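Local coordinates for hypothetical membrane protein (Corynebacterium glutamicum, PDB 6JSA) that binds heme through the HtaA domain described here, its C-terminal one, and probably passes heme along the uptake machinery of corynebacteria, at residues A[13-18]-A[154-159]; A[52-57]-A[123-128]; A[138-143]-A[150-155]. One frame throughout, in Å; residues are numbered along the deposited sequence. Where two conformers were deposited one is given.

Contact 1. Residues A[13-18]-A[154-159]. With HEM (protoporphyrin IX containing Fe), chain B.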
loop_
_atom_site.group_PDB
_atom_site.type_symbol
_atom_site.label_atom_id
_atom_site.label_comp_id
_atom_site.label_asym_id
_atom_site.label_seq_id
_atom_site.Cartn_x
_atom_site.Cartn_y
_atom_site.Cartn_z
ATOM N N GLY A 13 -1.625 4.245 5.677
ATOM C CA GLY A 13 -0.514 5.059 6.116
ATOM C C GLY A 13 0.866 4.466 5.928
ATOM O O GLY A 13 1.846 5.102 6.329
ATOM N N VAL A 14 0.972 3.292 5.305
ATOM C CA VAL A 14 2.196 2.499 5.226
ATOM C C VAL A 14 2.504 1.948 6.612
ATOM O O VAL A 14 2.227 0.777 6.889
ATOM C CB VAL A 14 3.386 3.229 4.570
ATOM C CG1 VAL A 14 4.574 2.287 4.478
ATOM C CG2 VAL A 14 2.987 3.720 3.175
ATOM N N LYS A 15 3.041 2.786 7.497
ATOM C CA LYS A 15 3.148 2.433 8.910
ATOM C C LYS A 15 3.286 3.727 9.693
ATOM O O LYS A 15 4.142 4.554 9.363
ATOM C CB LYS A 15 4.355 1.524 9.178
ATOM C CG LYS A 15 4.353 0.884 10.565
ATOM C CD LYS A 15 5.532 -0.059 10.714
ATOM C CE LYS A 15 5.526 -0.880 12.008
ATOM N NZ LYS A 15 5.097 -0.169 13.234
ATOM N N ALA A 16 2.445 3.914 10.717
ATOM C CA ALA A 16 2.468 5.185 11.442
ATOM C C ALA A 16 3.845 5.463 12.033
ATOM O O ALA A 16 4.354 6.591 11.948
ATOM C CB ALA A 16 1.406 5.203 12.536
ATOM N N SER A 17 4.474 4.446 12.631
ATOM C CA SER A 17 5.784 4.673 13.229
ATOM C C SER A 17 6.830 5.002 12.170
ATOM O O SER A 17 7.791 5.724 12.453
ATOM C CB SER A 17 6.194 3.479 14.097
ATOM O OG SER A 17 6.377 2.311 13.323
ATOM N N PHE A 18 6.668 4.482 10.948
ATOM C CA PHE A 18 7.566 4.860 9.860
ATOM C C PHE A 18 7.392 6.326 9.475
ATOM O O PHE A 18 8.381 7.037 9.277
ATOM C CB PHE A 18 7.357 3.954 8.646
ATOM C CG PHE A 18 8.351 4.185 7.542
ATOM C CD1 PHE A 18 9.695 3.909 7.750
ATOM C CD2 PHE A 18 7.949 4.668 6.308
ATOM C CE1 PHE A 18 10.628 4.101 6.748
ATOM C CE2 PHE A 18 8.874 4.868 5.291
ATOM C CZ PHE A 18 10.221 4.584 5.514
ATOM N N THR A 154 6.012 -8.506 10.075
ATOM C CA THR A 154 5.681 -7.318 10.851
ATOM C C THR A 154 4.366 -6.732 10.355
ATOM O O THR A 154 4.101 -6.681 9.149
ATOM C CB THR A 154 6.807 -6.288 10.697
ATOM O OG1 THR A 154 7.987 -6.785 11.336
ATOM C CG2 THR A 154 6.447 -4.930 11.322
ATOM N N GLN A 155 3.527 -6.304 11.294
ATOM C CA GLN A 155 2.260 -5.675 10.945
ATOM C C GLN A 155 2.500 -4.220 10.557
ATOM O O GLN A 155 3.034 -3.435 11.349
ATOM C CB GLN A 155 1.308 -5.739 12.134
ATOM C CG GLN A 155 1.002 -7.148 12.599
ATOM C CD GLN A 155 0.408 -8.014 11.498
ATOM O OE1 GLN A 155 1.082 -8.884 10.933
ATOM N NE2 GLN A 155 -0.862 -7.789 11.195
ATOM N N LEU A 156 2.083 -3.855 9.352
ATOM C CA LEU A 156 2.129 -2.474 8.904
ATOM C C LEU A 156 0.826 -1.792 9.327
ATOM O O LEU A 156 0.022 -2.364 10.066
ATOM C CB LEU A 156 2.366 -2.425 7.397
ATOM C CG LEU A 156 3.643 -3.107 6.893
ATOM C CD1 LEU A 156 3.782 -2.878 5.392
ATOM C CD2 LEU A 156 4.894 -2.631 7.649
ATOM N N ASP A 157 0.591 -0.560 8.876
ATOM C CA ASP A 157 -0.723 0.028 9.072
ATOM C C ASP A 157 -1.760 -0.821 8.341
ATOM O O ASP A 157 -1.480 -1.376 7.274
ATOM C CB ASP A 157 -0.784 1.417 8.439
ATOM C CG ASP A 157 -0.224 2.526 9.315
ATOM O OD1 ASP A 157 0.115 2.300 10.492
ATOM O OD2 ASP A 157 -0.127 3.660 8.792
ATOM N N PRO A 158 -2.973 -0.914 8.869
ATOM C CA PRO A 158 -4.049 -1.577 8.124
ATOM C C PRO A 158 -4.459 -0.724 6.932
ATOM O O PRO A 158 -4.256 0.495 6.894
ATOM C CB PRO A 158 -5.181 -1.659 9.152
ATOM C CG PRO A 158 -4.960 -0.455 10.016
ATOM C CD PRO A 158 -3.458 -0.324 10.131
ATOM N N ILE A 159 -5.038 -1.378 5.930
ATOM C CA ILE A 159 -5.501 -0.696 4.725
ATOM C C ILE A 159 -7.014 -0.832 4.623
ATOM O O ILE A 159 -7.580 -1.878 4.957
ATOM C CB ILE A 159 -4.797 -1.220 3.451
ATOM C CG1 ILE A 159 -5.199 -0.387 2.229
ATOM C CG2 ILE A 159 -5.045 -2.713 3.230
ATOM C CD1 ILE A 159 -4.253 -0.542 1.049
HETATM C CHA HEM B . 14.761 3.207 12.298
HETATM C CHB HEM B . 19.263 4.866 11.711
HETATM C CHC HEM B . 18.821 4.339 6.920
HETATM C CHD HEM B . 14.477 2.321 7.540
HETATM C C1A HEM B . 16.005 3.735 12.553
HETATM C C2A HEM B . 16.500 4.136 13.855
HETATM C C3A HEM B . 17.744 4.597 13.705
HETATM C C4A HEM B . 18.078 4.481 12.296
HETATM C CMA HEM B . 18.679 5.153 14.809
HETATM C CAA HEM B . 15.668 4.085 15.145
HETATM C CBA HEM B . 14.743 5.306 15.077
HETATM C CGA HEM B . 13.785 5.355 16.238
HETATM O O1A HEM B . 13.547 4.306 16.881
HETATM O O2A HEM B . 13.238 6.450 16.512
HETATM C C1B HEM B . 19.522 4.928 10.361
HETATM C C2B HEM B . 20.686 5.520 9.736
HETATM C C3B HEM B . 20.569 5.370 8.406
HETATM C C4B HEM B . 19.316 4.681 8.162
HETATM C CMB HEM B . 21.823 6.178 10.536
HETATM C CAB HEM B . 21.505 5.809 7.256
HETATM C CBB HEM B . 22.612 6.549 7.388
HETATM C C1C HEM B . 17.621 3.713 6.664
HETATM C C2C HEM B . 17.175 3.258 5.364
HETATM C C3C HEM B . 15.960 2.726 5.518
HETATM C C4C HEM B . 15.617 2.792 6.931
HETATM C CMC HEM B . 17.959 3.415 4.044
HETATM C CAC HEM B . 15.106 2.117 4.381
HETATM C CBC HEM B . 13.784 2.344 4.317
HETATM C C1D HEM B . 14.196 2.368 8.884
HETATM C C2D HEM B . 12.999 1.849 9.499
HETATM C C3D HEM B . 13.071 2.091 10.807
HETATM C C4D HEM B . 14.313 2.786 11.067
HETATM C CMD HEM B . 11.863 1.136 8.747
HETATM C CAD HEM B . 12.007 1.735 11.867
HETATM C CBD HEM B . 11.110 2.968 12.048
HETATM C CGD HEM B . 9.985 2.642 12.997
HETATM O O1D HEM B . 10.181 2.740 14.234
HETATM O O2D HEM B . 8.883 2.282 12.513
HETATM N NA HEM B . 16.993 3.958 11.616
HETATM N NB HEM B . 18.699 4.435 9.369
HETATM N NC HEM B . 16.647 3.408 7.603
HETATM N ND HEM B . 14.986 2.937 9.867
HETATM FE FE HEM B . 16.711 3.967 9.574
HETATM O O HOH W 1 -3.637 3.075 7.439
HETATM O O HOH W 2 2.349 -1.126 12.788
#
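Asp157 is the residue around which the bend before helix 16-23 closes on the run 154-159, and both its backbone and its carboxylate take part. Its backbone N gives a hydrogen bond to Val14 O at 2.9 Å, coming from above that carbonyl plane. In the other direction, Asp157 OD1 accepts from Ala16 N at 2.8 Å, the N-H meeting the carboxylate 37° out of its plane. CG of Asp157 stands beside its own backbone N (chi1 -83°), which brings the carboxylate over the CA of Lys15, the residue at the N-cap position, and against Gly13, whose CA lies 3.0 Å from Asp157 OD2. Leu156 completes this dense part: its CB presses on Val14 O, while the rest of the side chain reaches Trp12 and strand 129-138. Beside Gly13, a water accepts from Gly13 N and donates to Pro158 O.

The side bearing Lys15 is looser and wetter. With CG anti to the backbone N (chi1 -168°), the lysine runs out extended and bends only at its last torsion; it crosses the Leu156 side chain at about a right angle, with Lys15 CD 4.1 Å from Leu156 CD2. Lys15 NZ and Gln155 O are joined through a second water that accepts from the amine and donates to the carbonyl.

Lys15 NZ also donates to Ser17 OG at 2.8 Å, and Ser17 OG in turn donates to propionate oxygen O2D of the heme at 2.6 Å, a chain of hydrogen bonds ending on an oxygen that Tyr150 OH also bonds. A carboxylate receiving the first N-H of a helix probably gains from the helix dipole, and the lysine amine would be expected to polarise the serine hydroxyl and favour an ionised propionate.

Contact 2. Residues A[52-57]-A[123-128]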
loop_
_atom_site.group_PDB
_atom_site.type_symbol
_atom_site.label_atom_id
_atom_site.label_comp_id
_atom_site.label_asym_id
_atom_site.label_seq_id
_atom_site.Cartn_x
_atom_site.Cartn_y
_atom_site.Cartn_z
ATOM N N VAL A 52 -14.224 -6.736 -9.872
ATOM C CA VAL A 52 -14.623 -7.578 -8.756
ATOM C C VAL A 52 -15.531 -8.669 -9.300
ATOM O O VAL A 52 -16.535 -8.380 -9.966
ATOM C CB VAL A 52 -15.352 -6.770 -7.668
ATOM C CG1 VAL A 52 -15.933 -7.697 -6.619
ATOM C CG2 VAL A 52 -14.421 -5.743 -7.038
ATOM N N ASP A 53 -15.170 -9.918 -9.027
ATOM C CA ASP A 53 -16.002 -11.074 -9.343
ATOM C C ASP A 53 -16.822 -11.347 -8.092
ATOM O O ASP A 53 -16.377 -12.026 -7.165
ATOM C CB ASP A 53 -15.115 -12.253 -9.718
ATOM C CG ASP A 53 -15.896 -13.537 -9.936
ATOM O OD1 ASP A 53 -17.140 -13.554 -9.798
ATOM O OD2 ASP A 53 -15.245 -14.553 -10.241
ATOM N N ALA A 54 -18.038 -10.792 -8.063
ATOM C CA ALA A 54 -18.859 -10.870 -6.859
ATOM C C ALA A 54 -19.274 -12.300 -6.560
ATOM O O ALA A 54 -19.350 -12.698 -5.390
ATOM C CB ALA A 54 -20.081 -9.962 -6.989
ATOM N N GLU A 55 -19.549 -13.089 -7.602
ATOM C CA GLU A 55 -19.977 -14.465 -7.390
ATOM C C GLU A 55 -18.940 -15.249 -6.598
ATOM O O GLU A 55 -19.291 -16.036 -5.714
ATOM C CB GLU A 55 -20.272 -15.146 -8.725
ATOM C CG GLU A 55 -20.875 -16.528 -8.544
ATOM C CD GLU A 55 -21.226 -17.210 -9.851
ATOM O OE1 GLU A 55 -21.263 -16.524 -10.889
ATOM O OE2 GLU A 55 -21.466 -18.439 -9.835
ATOM N N ASN A 56 -17.657 -15.016 -6.866
ATOM C CA ASN A 56 -16.592 -15.771 -6.219
ATOM C C ASN A 56 -15.834 -14.982 -5.160
ATOM O O ASN A 56 -14.900 -15.523 -4.553
ATOM C CB ASN A 56 -15.642 -16.328 -7.277
ATOM C CG ASN A 56 -16.332 -17.306 -8.194
ATOM O OD1 ASN A 56 -16.935 -18.278 -7.735
ATOM N ND2 ASN A 56 -16.289 -17.034 -9.493
ATOM N N LYS A 57 -16.242 -13.746 -4.894
ATOM C CA LYS A 57 -15.593 -12.860 -3.924
ATOM C C LYS A 57 -14.087 -12.749 -4.161
ATOM O O LYS A 57 -13.274 -12.956 -3.261
ATOM C CB LYS A 57 -15.922 -13.235 -2.473
ATOM C CG LYS A 57 -15.835 -12.046 -1.511
ATOM C CD LYS A 57 -16.123 -12.434 -0.064
ATOM C CE LYS A 57 -16.186 -11.188 0.817
ATOM N NZ LYS A 57 -16.296 -11.481 2.275
ATOM N N LEU A 123 -14.993 -7.363 4.778
ATOM C CA LEU A 123 -14.946 -7.319 3.322
ATOM C C LEU A 123 -16.358 -7.556 2.822
ATOM O O LEU A 123 -16.931 -8.624 3.060
ATOM C CB LEU A 123 -13.983 -8.364 2.761
ATOM C CG LEU A 123 -13.837 -8.388 1.240
ATOM C CD1 LEU A 123 -13.367 -7.048 0.710
ATOM C CD2 LEU A 123 -12.874 -9.484 0.845
ATOM N N ASN A 124 -16.926 -6.556 2.161
ATOM C CA ASN A 124 -18.307 -6.603 1.717
ATOM C C ASN A 124 -18.337 -6.347 0.224
ATOM O O ASN A 124 -17.691 -5.416 -0.263
ATOM C CB ASN A 124 -19.144 -5.564 2.464
ATOM C CG ASN A 124 -19.250 -5.871 3.949
ATOM O OD1 ASN A 124 -18.704 -5.152 4.786
ATOM N ND2 ASN A 124 -19.951 -6.952 4.279
ATOM N N VAL A 125 -19.080 -7.176 -0.497
ATOM C CA VAL A 125 -19.221 -7.059 -1.941
ATOM C C VAL A 125 -20.694 -7.201 -2.284
ATOM O O VAL A 125 -21.383 -8.075 -1.744
ATOM C CB VAL A 125 -18.396 -8.132 -2.680
ATOM C CG1 VAL A 125 -18.667 -8.071 -4.172
ATOM C CG2 VAL A 125 -16.921 -7.972 -2.386
ATOM N N SER A 126 -21.172 -6.345 -3.182
ATOM C CA SER A 126 -22.544 -6.402 -3.658
ATOM C C SER A 126 -22.531 -6.082 -5.147
ATOM O O SER A 126 -21.471 -5.944 -5.768
ATOM C CB SER A 126 -23.437 -5.442 -2.864
ATOM O OG SER A 126 -23.169 -4.093 -3.236
ATOM N N ALA A 127 -23.730 -5.976 -5.725
ATOM C CA ALA A 127 -23.838 -5.619 -7.133
ATOM C C ALA A 127 -23.296 -4.226 -7.411
ATOM O O ALA A 127 -22.862 -3.943 -8.534
ATOM C CB ALA A 127 -25.299 -5.693 -7.575
ATOM N N THR A 128 -23.320 -3.337 -6.418
ATOM C CA THR A 128 -23.028 -1.933 -6.664
ATOM C C THR A 128 -21.853 -1.380 -5.874
ATOM O O THR A 128 -21.424 -0.253 -6.158
ATOM C CB THR A 128 -24.268 -1.063 -6.385
ATOM O OG1 THR A 128 -24.650 -1.213 -5.012
ATOM C CG2 THR A 128 -25.441 -1.463 -7.289
#
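Val125, at the end of strand 113-125, turns its CG1 into the angle between Val52 and Ala54, meeting Val52 CG1 and Ala54 CB alike at 3.7 Å. The CG1 of both valines is anti to the backbone N (172° in Val52, 175° in Val125), and the two side chains slide past each other in opposite directions. Behind them Val52 continues into the interior against Ile61, Phe87 and Leu165.

Lys57 spans the other flank. From CB the chain runs out fully extended; Lys57 CG passes Val125 CG2 at 4.3 Å, and CD carries it onward to Leu123. Lys57 CE then settles against the leucine branch, 3.7 Å from Leu123 CG and equally near CD2, the two side chains approaching tip to tip. In the antiparallel β-structure of the HtaA domain, the turn joining strands 42-53 and 58-62 thus rests on the end of strand 113-125, with no backbone-to-backbone hydrogen bond between the two segments. At the tip, Lys57 NZ donates to Leu123 O at 3.0 Å from well above the carbonyl plane, and it is also hydrogen-bonded to Asn90 OD1, giving the amine two oxygen partners.

Each segment braces itself as well. Asn56 ND2 gives a bond to Asp53 OD2 of 2.8 Å on the syn side of the carboxylate, tying the turn across its own base. Past Val125 the chain leaves the strand through an ST turn, in which Ser126 OG accepts from Thr128 N; this hydroxyl is hydrogen-bonded to Glu129 N too.

Contact 3. Residues A[138-143]-A[150-155]. With HEM (protoporphyrin IX containing Fe), chain B.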
loop_
_atom_site.group_PDB
_atom_site.type_symbol
_atom_site.label_atom_id
_atom_site.label_comp_id
_atom_site.label_asym_id
_atom_site.label_seq_id
_atom_site.Cartn_x
_atom_site.Cartn_y
_atom_site.Cartn_z
ATOM N N LEU A 138 3.959 -7.743 6.520
ATOM C CA LEU A 138 5.042 -7.413 5.605
ATOM C C LEU A 138 5.625 -8.656 4.934
ATOM O O LEU A 138 5.894 -9.670 5.585
ATOM C CB LEU A 138 6.132 -6.690 6.390
ATOM C CG LEU A 138 7.315 -6.110 5.627
ATOM C CD1 LEU A 138 6.849 -5.020 4.678
ATOM C CD2 LEU A 138 8.328 -5.574 6.618
ATOM N N SER A 139 5.853 -8.557 3.624
ATOM C CA SER A 139 6.441 -9.628 2.834
ATOM C C SER A 139 7.966 -9.636 2.957
ATOM O O SER A 139 8.581 -8.733 3.531
ATOM C CB SER A 139 6.090 -9.427 1.363
ATOM O OG SER A 139 6.764 -8.276 0.872
ATOM N N GLN A 140 8.577 -10.674 2.378
ATOM C CA GLN A 140 10.035 -10.743 2.313
ATOM C C GLN A 140 10.605 -9.553 1.547
ATOM O O GLN A 140 11.520 -8.872 2.019
ATOM C CB GLN A 140 10.458 -12.057 1.650
ATOM C CG GLN A 140 9.964 -13.311 2.357
ATOM C CD GLN A 140 10.798 -13.664 3.567
ATOM O OE1 GLN A 140 11.918 -13.183 3.721
ATOM N NE2 GLN A 140 10.255 -14.509 4.434
ATOM N N SER A 141 10.069 -9.289 0.352
ATOM C CA SER A 141 10.565 -8.161 -0.432
ATOM C C SER A 141 10.312 -6.844 0.285
ATOM O O SER A 141 11.153 -5.939 0.243
ATOM C CB SER A 141 9.924 -8.152 -1.819
ATOM O OG SER A 141 8.530 -7.943 -1.718
ATOM N N GLY A 142 9.167 -6.721 0.963
ATOM C CA GLY A 142 8.904 -5.511 1.722
ATOM C C GLY A 142 9.906 -5.303 2.843
ATOM O O GLY A 142 10.381 -4.187 3.067
ATOM N N SER A 143 10.249 -6.377 3.558
ATOM C CA SER A 143 11.260 -6.288 4.606
ATOM C C SER A 143 12.594 -5.808 4.047
ATOM O O SER A 143 13.257 -4.946 4.646
ATOM C CB SER A 143 11.405 -7.658 5.262
ATOM O OG SER A 143 12.432 -7.662 6.230
ATOM N N TYR A 150 12.420 -3.841 9.580
ATOM C CA TYR A 150 11.270 -4.642 9.966
ATOM C C TYR A 150 11.491 -6.045 9.429
ATOM O O TYR A 150 11.969 -6.214 8.305
ATOM C CB TYR A 150 9.974 -4.131 9.329
ATOM C CG TYR A 150 9.608 -2.686 9.575
ATOM C CD1 TYR A 150 9.665 -2.130 10.845
ATOM C CD2 TYR A 150 9.183 -1.882 8.524
ATOM C CE1 TYR A 150 9.320 -0.803 11.062
ATOM C CE2 TYR A 150 8.828 -0.561 8.731
ATOM C CZ TYR A 150 8.898 -0.024 9.998
ATOM O OH TYR A 150 8.557 1.296 10.192
ATOM N N THR A 151 11.120 -7.050 10.217
ATOM C CA THR A 151 11.211 -8.439 9.796
ATOM C C THR A 151 9.988 -8.826 8.968
ATOM O O THR A 151 8.919 -8.216 9.089
ATOM C CB THR A 151 11.240 -9.338 11.026
ATOM O OG1 THR A 151 10.096 -9.043 11.835
ATOM C CG2 THR A 151 12.529 -9.145 11.833
ATOM N N PRO A 152 10.110 -9.861 8.136
ATOM C CA PRO A 152 8.923 -10.387 7.451
ATOM C C PRO A 152 7.853 -10.788 8.459
ATOM O O PRO A 152 8.140 -11.404 9.488
ATOM C CB PRO A 152 9.465 -11.604 6.694
ATOM C CG PRO A 152 10.930 -11.312 6.499
ATOM C CD PRO A 152 11.346 -10.572 7.748
ATOM N N GLY A 153 6.611 -10.413 8.168
ATOM C CA GLY A 153 5.507 -10.669 9.066
ATOM C C GLY A 153 5.175 -9.536 10.007
ATOM O O GLY A 153 4.137 -9.592 10.679
ATOM N N THR A 154 6.012 -8.506 10.075
ATOM C CA THR A 154 5.681 -7.318 10.851
ATOM C C THR A 154 4.366 -6.732 10.355
ATOM O O THR A 154 4.101 -6.681 9.149
ATOM C CB THR A 154 6.807 -6.288 10.697
ATOM O OG1 THR A 154 7.987 -6.785 11.336
ATOM C CG2 THR A 154 6.447 -4.930 11.322
ATOM N N GLN A 155 3.527 -6.304 11.294
ATOM C CA GLN A 155 2.260 -5.675 10.945
ATOM C C GLN A 155 2.500 -4.220 10.557
ATOM O O GLN A 155 3.034 -3.435 11.349
ATOM C CB GLN A 155 1.308 -5.739 12.134
ATOM C CG GLN A 155 1.002 -7.148 12.599
ATOM C CD GLN A 155 0.408 -8.014 11.498
ATOM O OE1 GLN A 155 1.082 -8.884 10.933
ATOM N NE2 GLN A 155 -0.862 -7.789 11.195
HETATM C CHA HEM B . 14.761 3.207 12.298
HETATM C CHB HEM B . 19.263 4.866 11.711
HETATM C CHC HEM B . 18.821 4.339 6.920
HETATM C CHD HEM B . 14.477 2.321 7.540
HETATM C C1A HEM B . 16.005 3.735 12.553
HETATM C C2A HEM B . 16.500 4.136 13.855
HETATM C C3A HEM B . 17.744 4.597 13.705
HETATM C C4A HEM B . 18.078 4.481 12.296
HETATM C CMA HEM B . 18.679 5.153 14.809
HETATM C CAA HEM B . 15.668 4.085 15.145
HETATM C CBA HEM B . 14.743 5.306 15.077
HETATM C CGA HEM B . 13.785 5.355 16.238
HETATM O O1A HEM B . 13.547 4.306 16.881
HETATM O O2A HEM B . 13.238 6.450 16.512
HETATM C C1B HEM B . 19.522 4.928 10.361
HETATM C C2B HEM B . 20.686 5.520 9.736
HETATM C C3B HEM B . 20.569 5.370 8.406
HETATM C C4B HEM B . 19.316 4.681 8.162
HETATM C CMB HEM B . 21.823 6.178 10.536
HETATM C CAB HEM B . 21.505 5.809 7.256
HETATM C CBB HEM B . 22.612 6.549 7.388
HETATM C C1C HEM B . 17.621 3.713 6.664
HETATM C C2C HEM B . 17.175 3.258 5.364
HETATM C C3C HEM B . 15.960 2.726 5.518
HETATM C C4C HEM B . 15.617 2.792 6.931
HETATM C CMC HEM B . 17.959 3.415 4.044
HETATM C CAC HEM B . 15.106 2.117 4.381
HETATM C CBC HEM B . 13.784 2.344 4.317
HETATM C C1D HEM B . 14.196 2.368 8.884
HETATM C C2D HEM B . 12.999 1.849 9.499
HETATM C C3D HEM B . 13.071 2.091 10.807
HETATM C C4D HEM B . 14.313 2.786 11.067
HETATM C CMD HEM B . 11.863 1.136 8.747
HETATM C CAD HEM B . 12.007 1.735 11.867
HETATM C CBD HEM B . 11.110 2.968 12.048
HETATM C CGD HEM B . 9.985 2.642 12.997
HETATM O O1D HEM B . 10.181 2.740 14.234
HETATM O O2D HEM B . 8.883 2.282 12.513
HETATM N NA HEM B . 16.993 3.958 11.616
HETATM N NB HEM B . 18.699 4.435 9.369
HETATM N NC HEM B . 16.647 3.408 7.603
HETATM N ND HEM B . 14.986 2.937 9.867
HETATM FE FE HEM B . 16.711 3.967 9.574
#
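Leu138 bonds the facing chain through both of its backbone groups, its N donating to Thr154 O and its O accepting from Gly153 N, each at 2.8 Å. The facing residues form a type II β turn, Thr151 to Thr154, which folds back beside the end of strand 129-138 and the start of the short helix 140-145. Gly153 takes the third position of the turn with a positive phi (94°). Thr151 O is gripped twice, by Thr154 N and by Thr154 OG1.

Among the side chains, Leu138 does most of the packing. Its CD2 lies 3.5 Å from Tyr150 CB, the two side chains crossing at about a right angle, and also touches Thr151 O. In one of its two conformers, Gln140 rests its amide end on the ring of Pro152. Ser143 has its OG anti to the backbone N (chi1 176°), which carries the hydroxyl off the helix to donate to Tyr150 O at 2.6 Å, in the carbonyl plane; Pro152 CD packs against Ser143 OG. Ser139 is the N-cap of helix 140-145: its OG accepts from Gly142 N and is hydrogen-bonded as well to Val114 O.

Held at its backbone by Ser143, Tyr150 sends its ring toward the heme, where Phe146 meets it edge-to-face. The heme methyl CMD sits over one face, 3.3 Å above the ring plane and displaced from the ring centre toward its edge. At the ring edge, in its plane, Tyr150 OH donates to propionate oxygen O2D at 2.5 Å.

From the N terminus, strand 3-12 leads into residues 13-18, whose partner 154-159 comes only after most of the domain has been built; contact 1 therefore closes the longest loop. Within that loop contact 2, whose centre lies about 26 Å from that of contact 1, closes a smaller one, bringing the turn after strand 42-53 to the end of strand 113-125. Contact 3 follows in series, a short local loop around helix 140-145. It ends on the same run as contact 1, sharing Thr154 and Gln155, and the two touch where Tyr150 OH packs on Lys15 and Phe18. Both reach one heme propionate, while contact 2 stands apart.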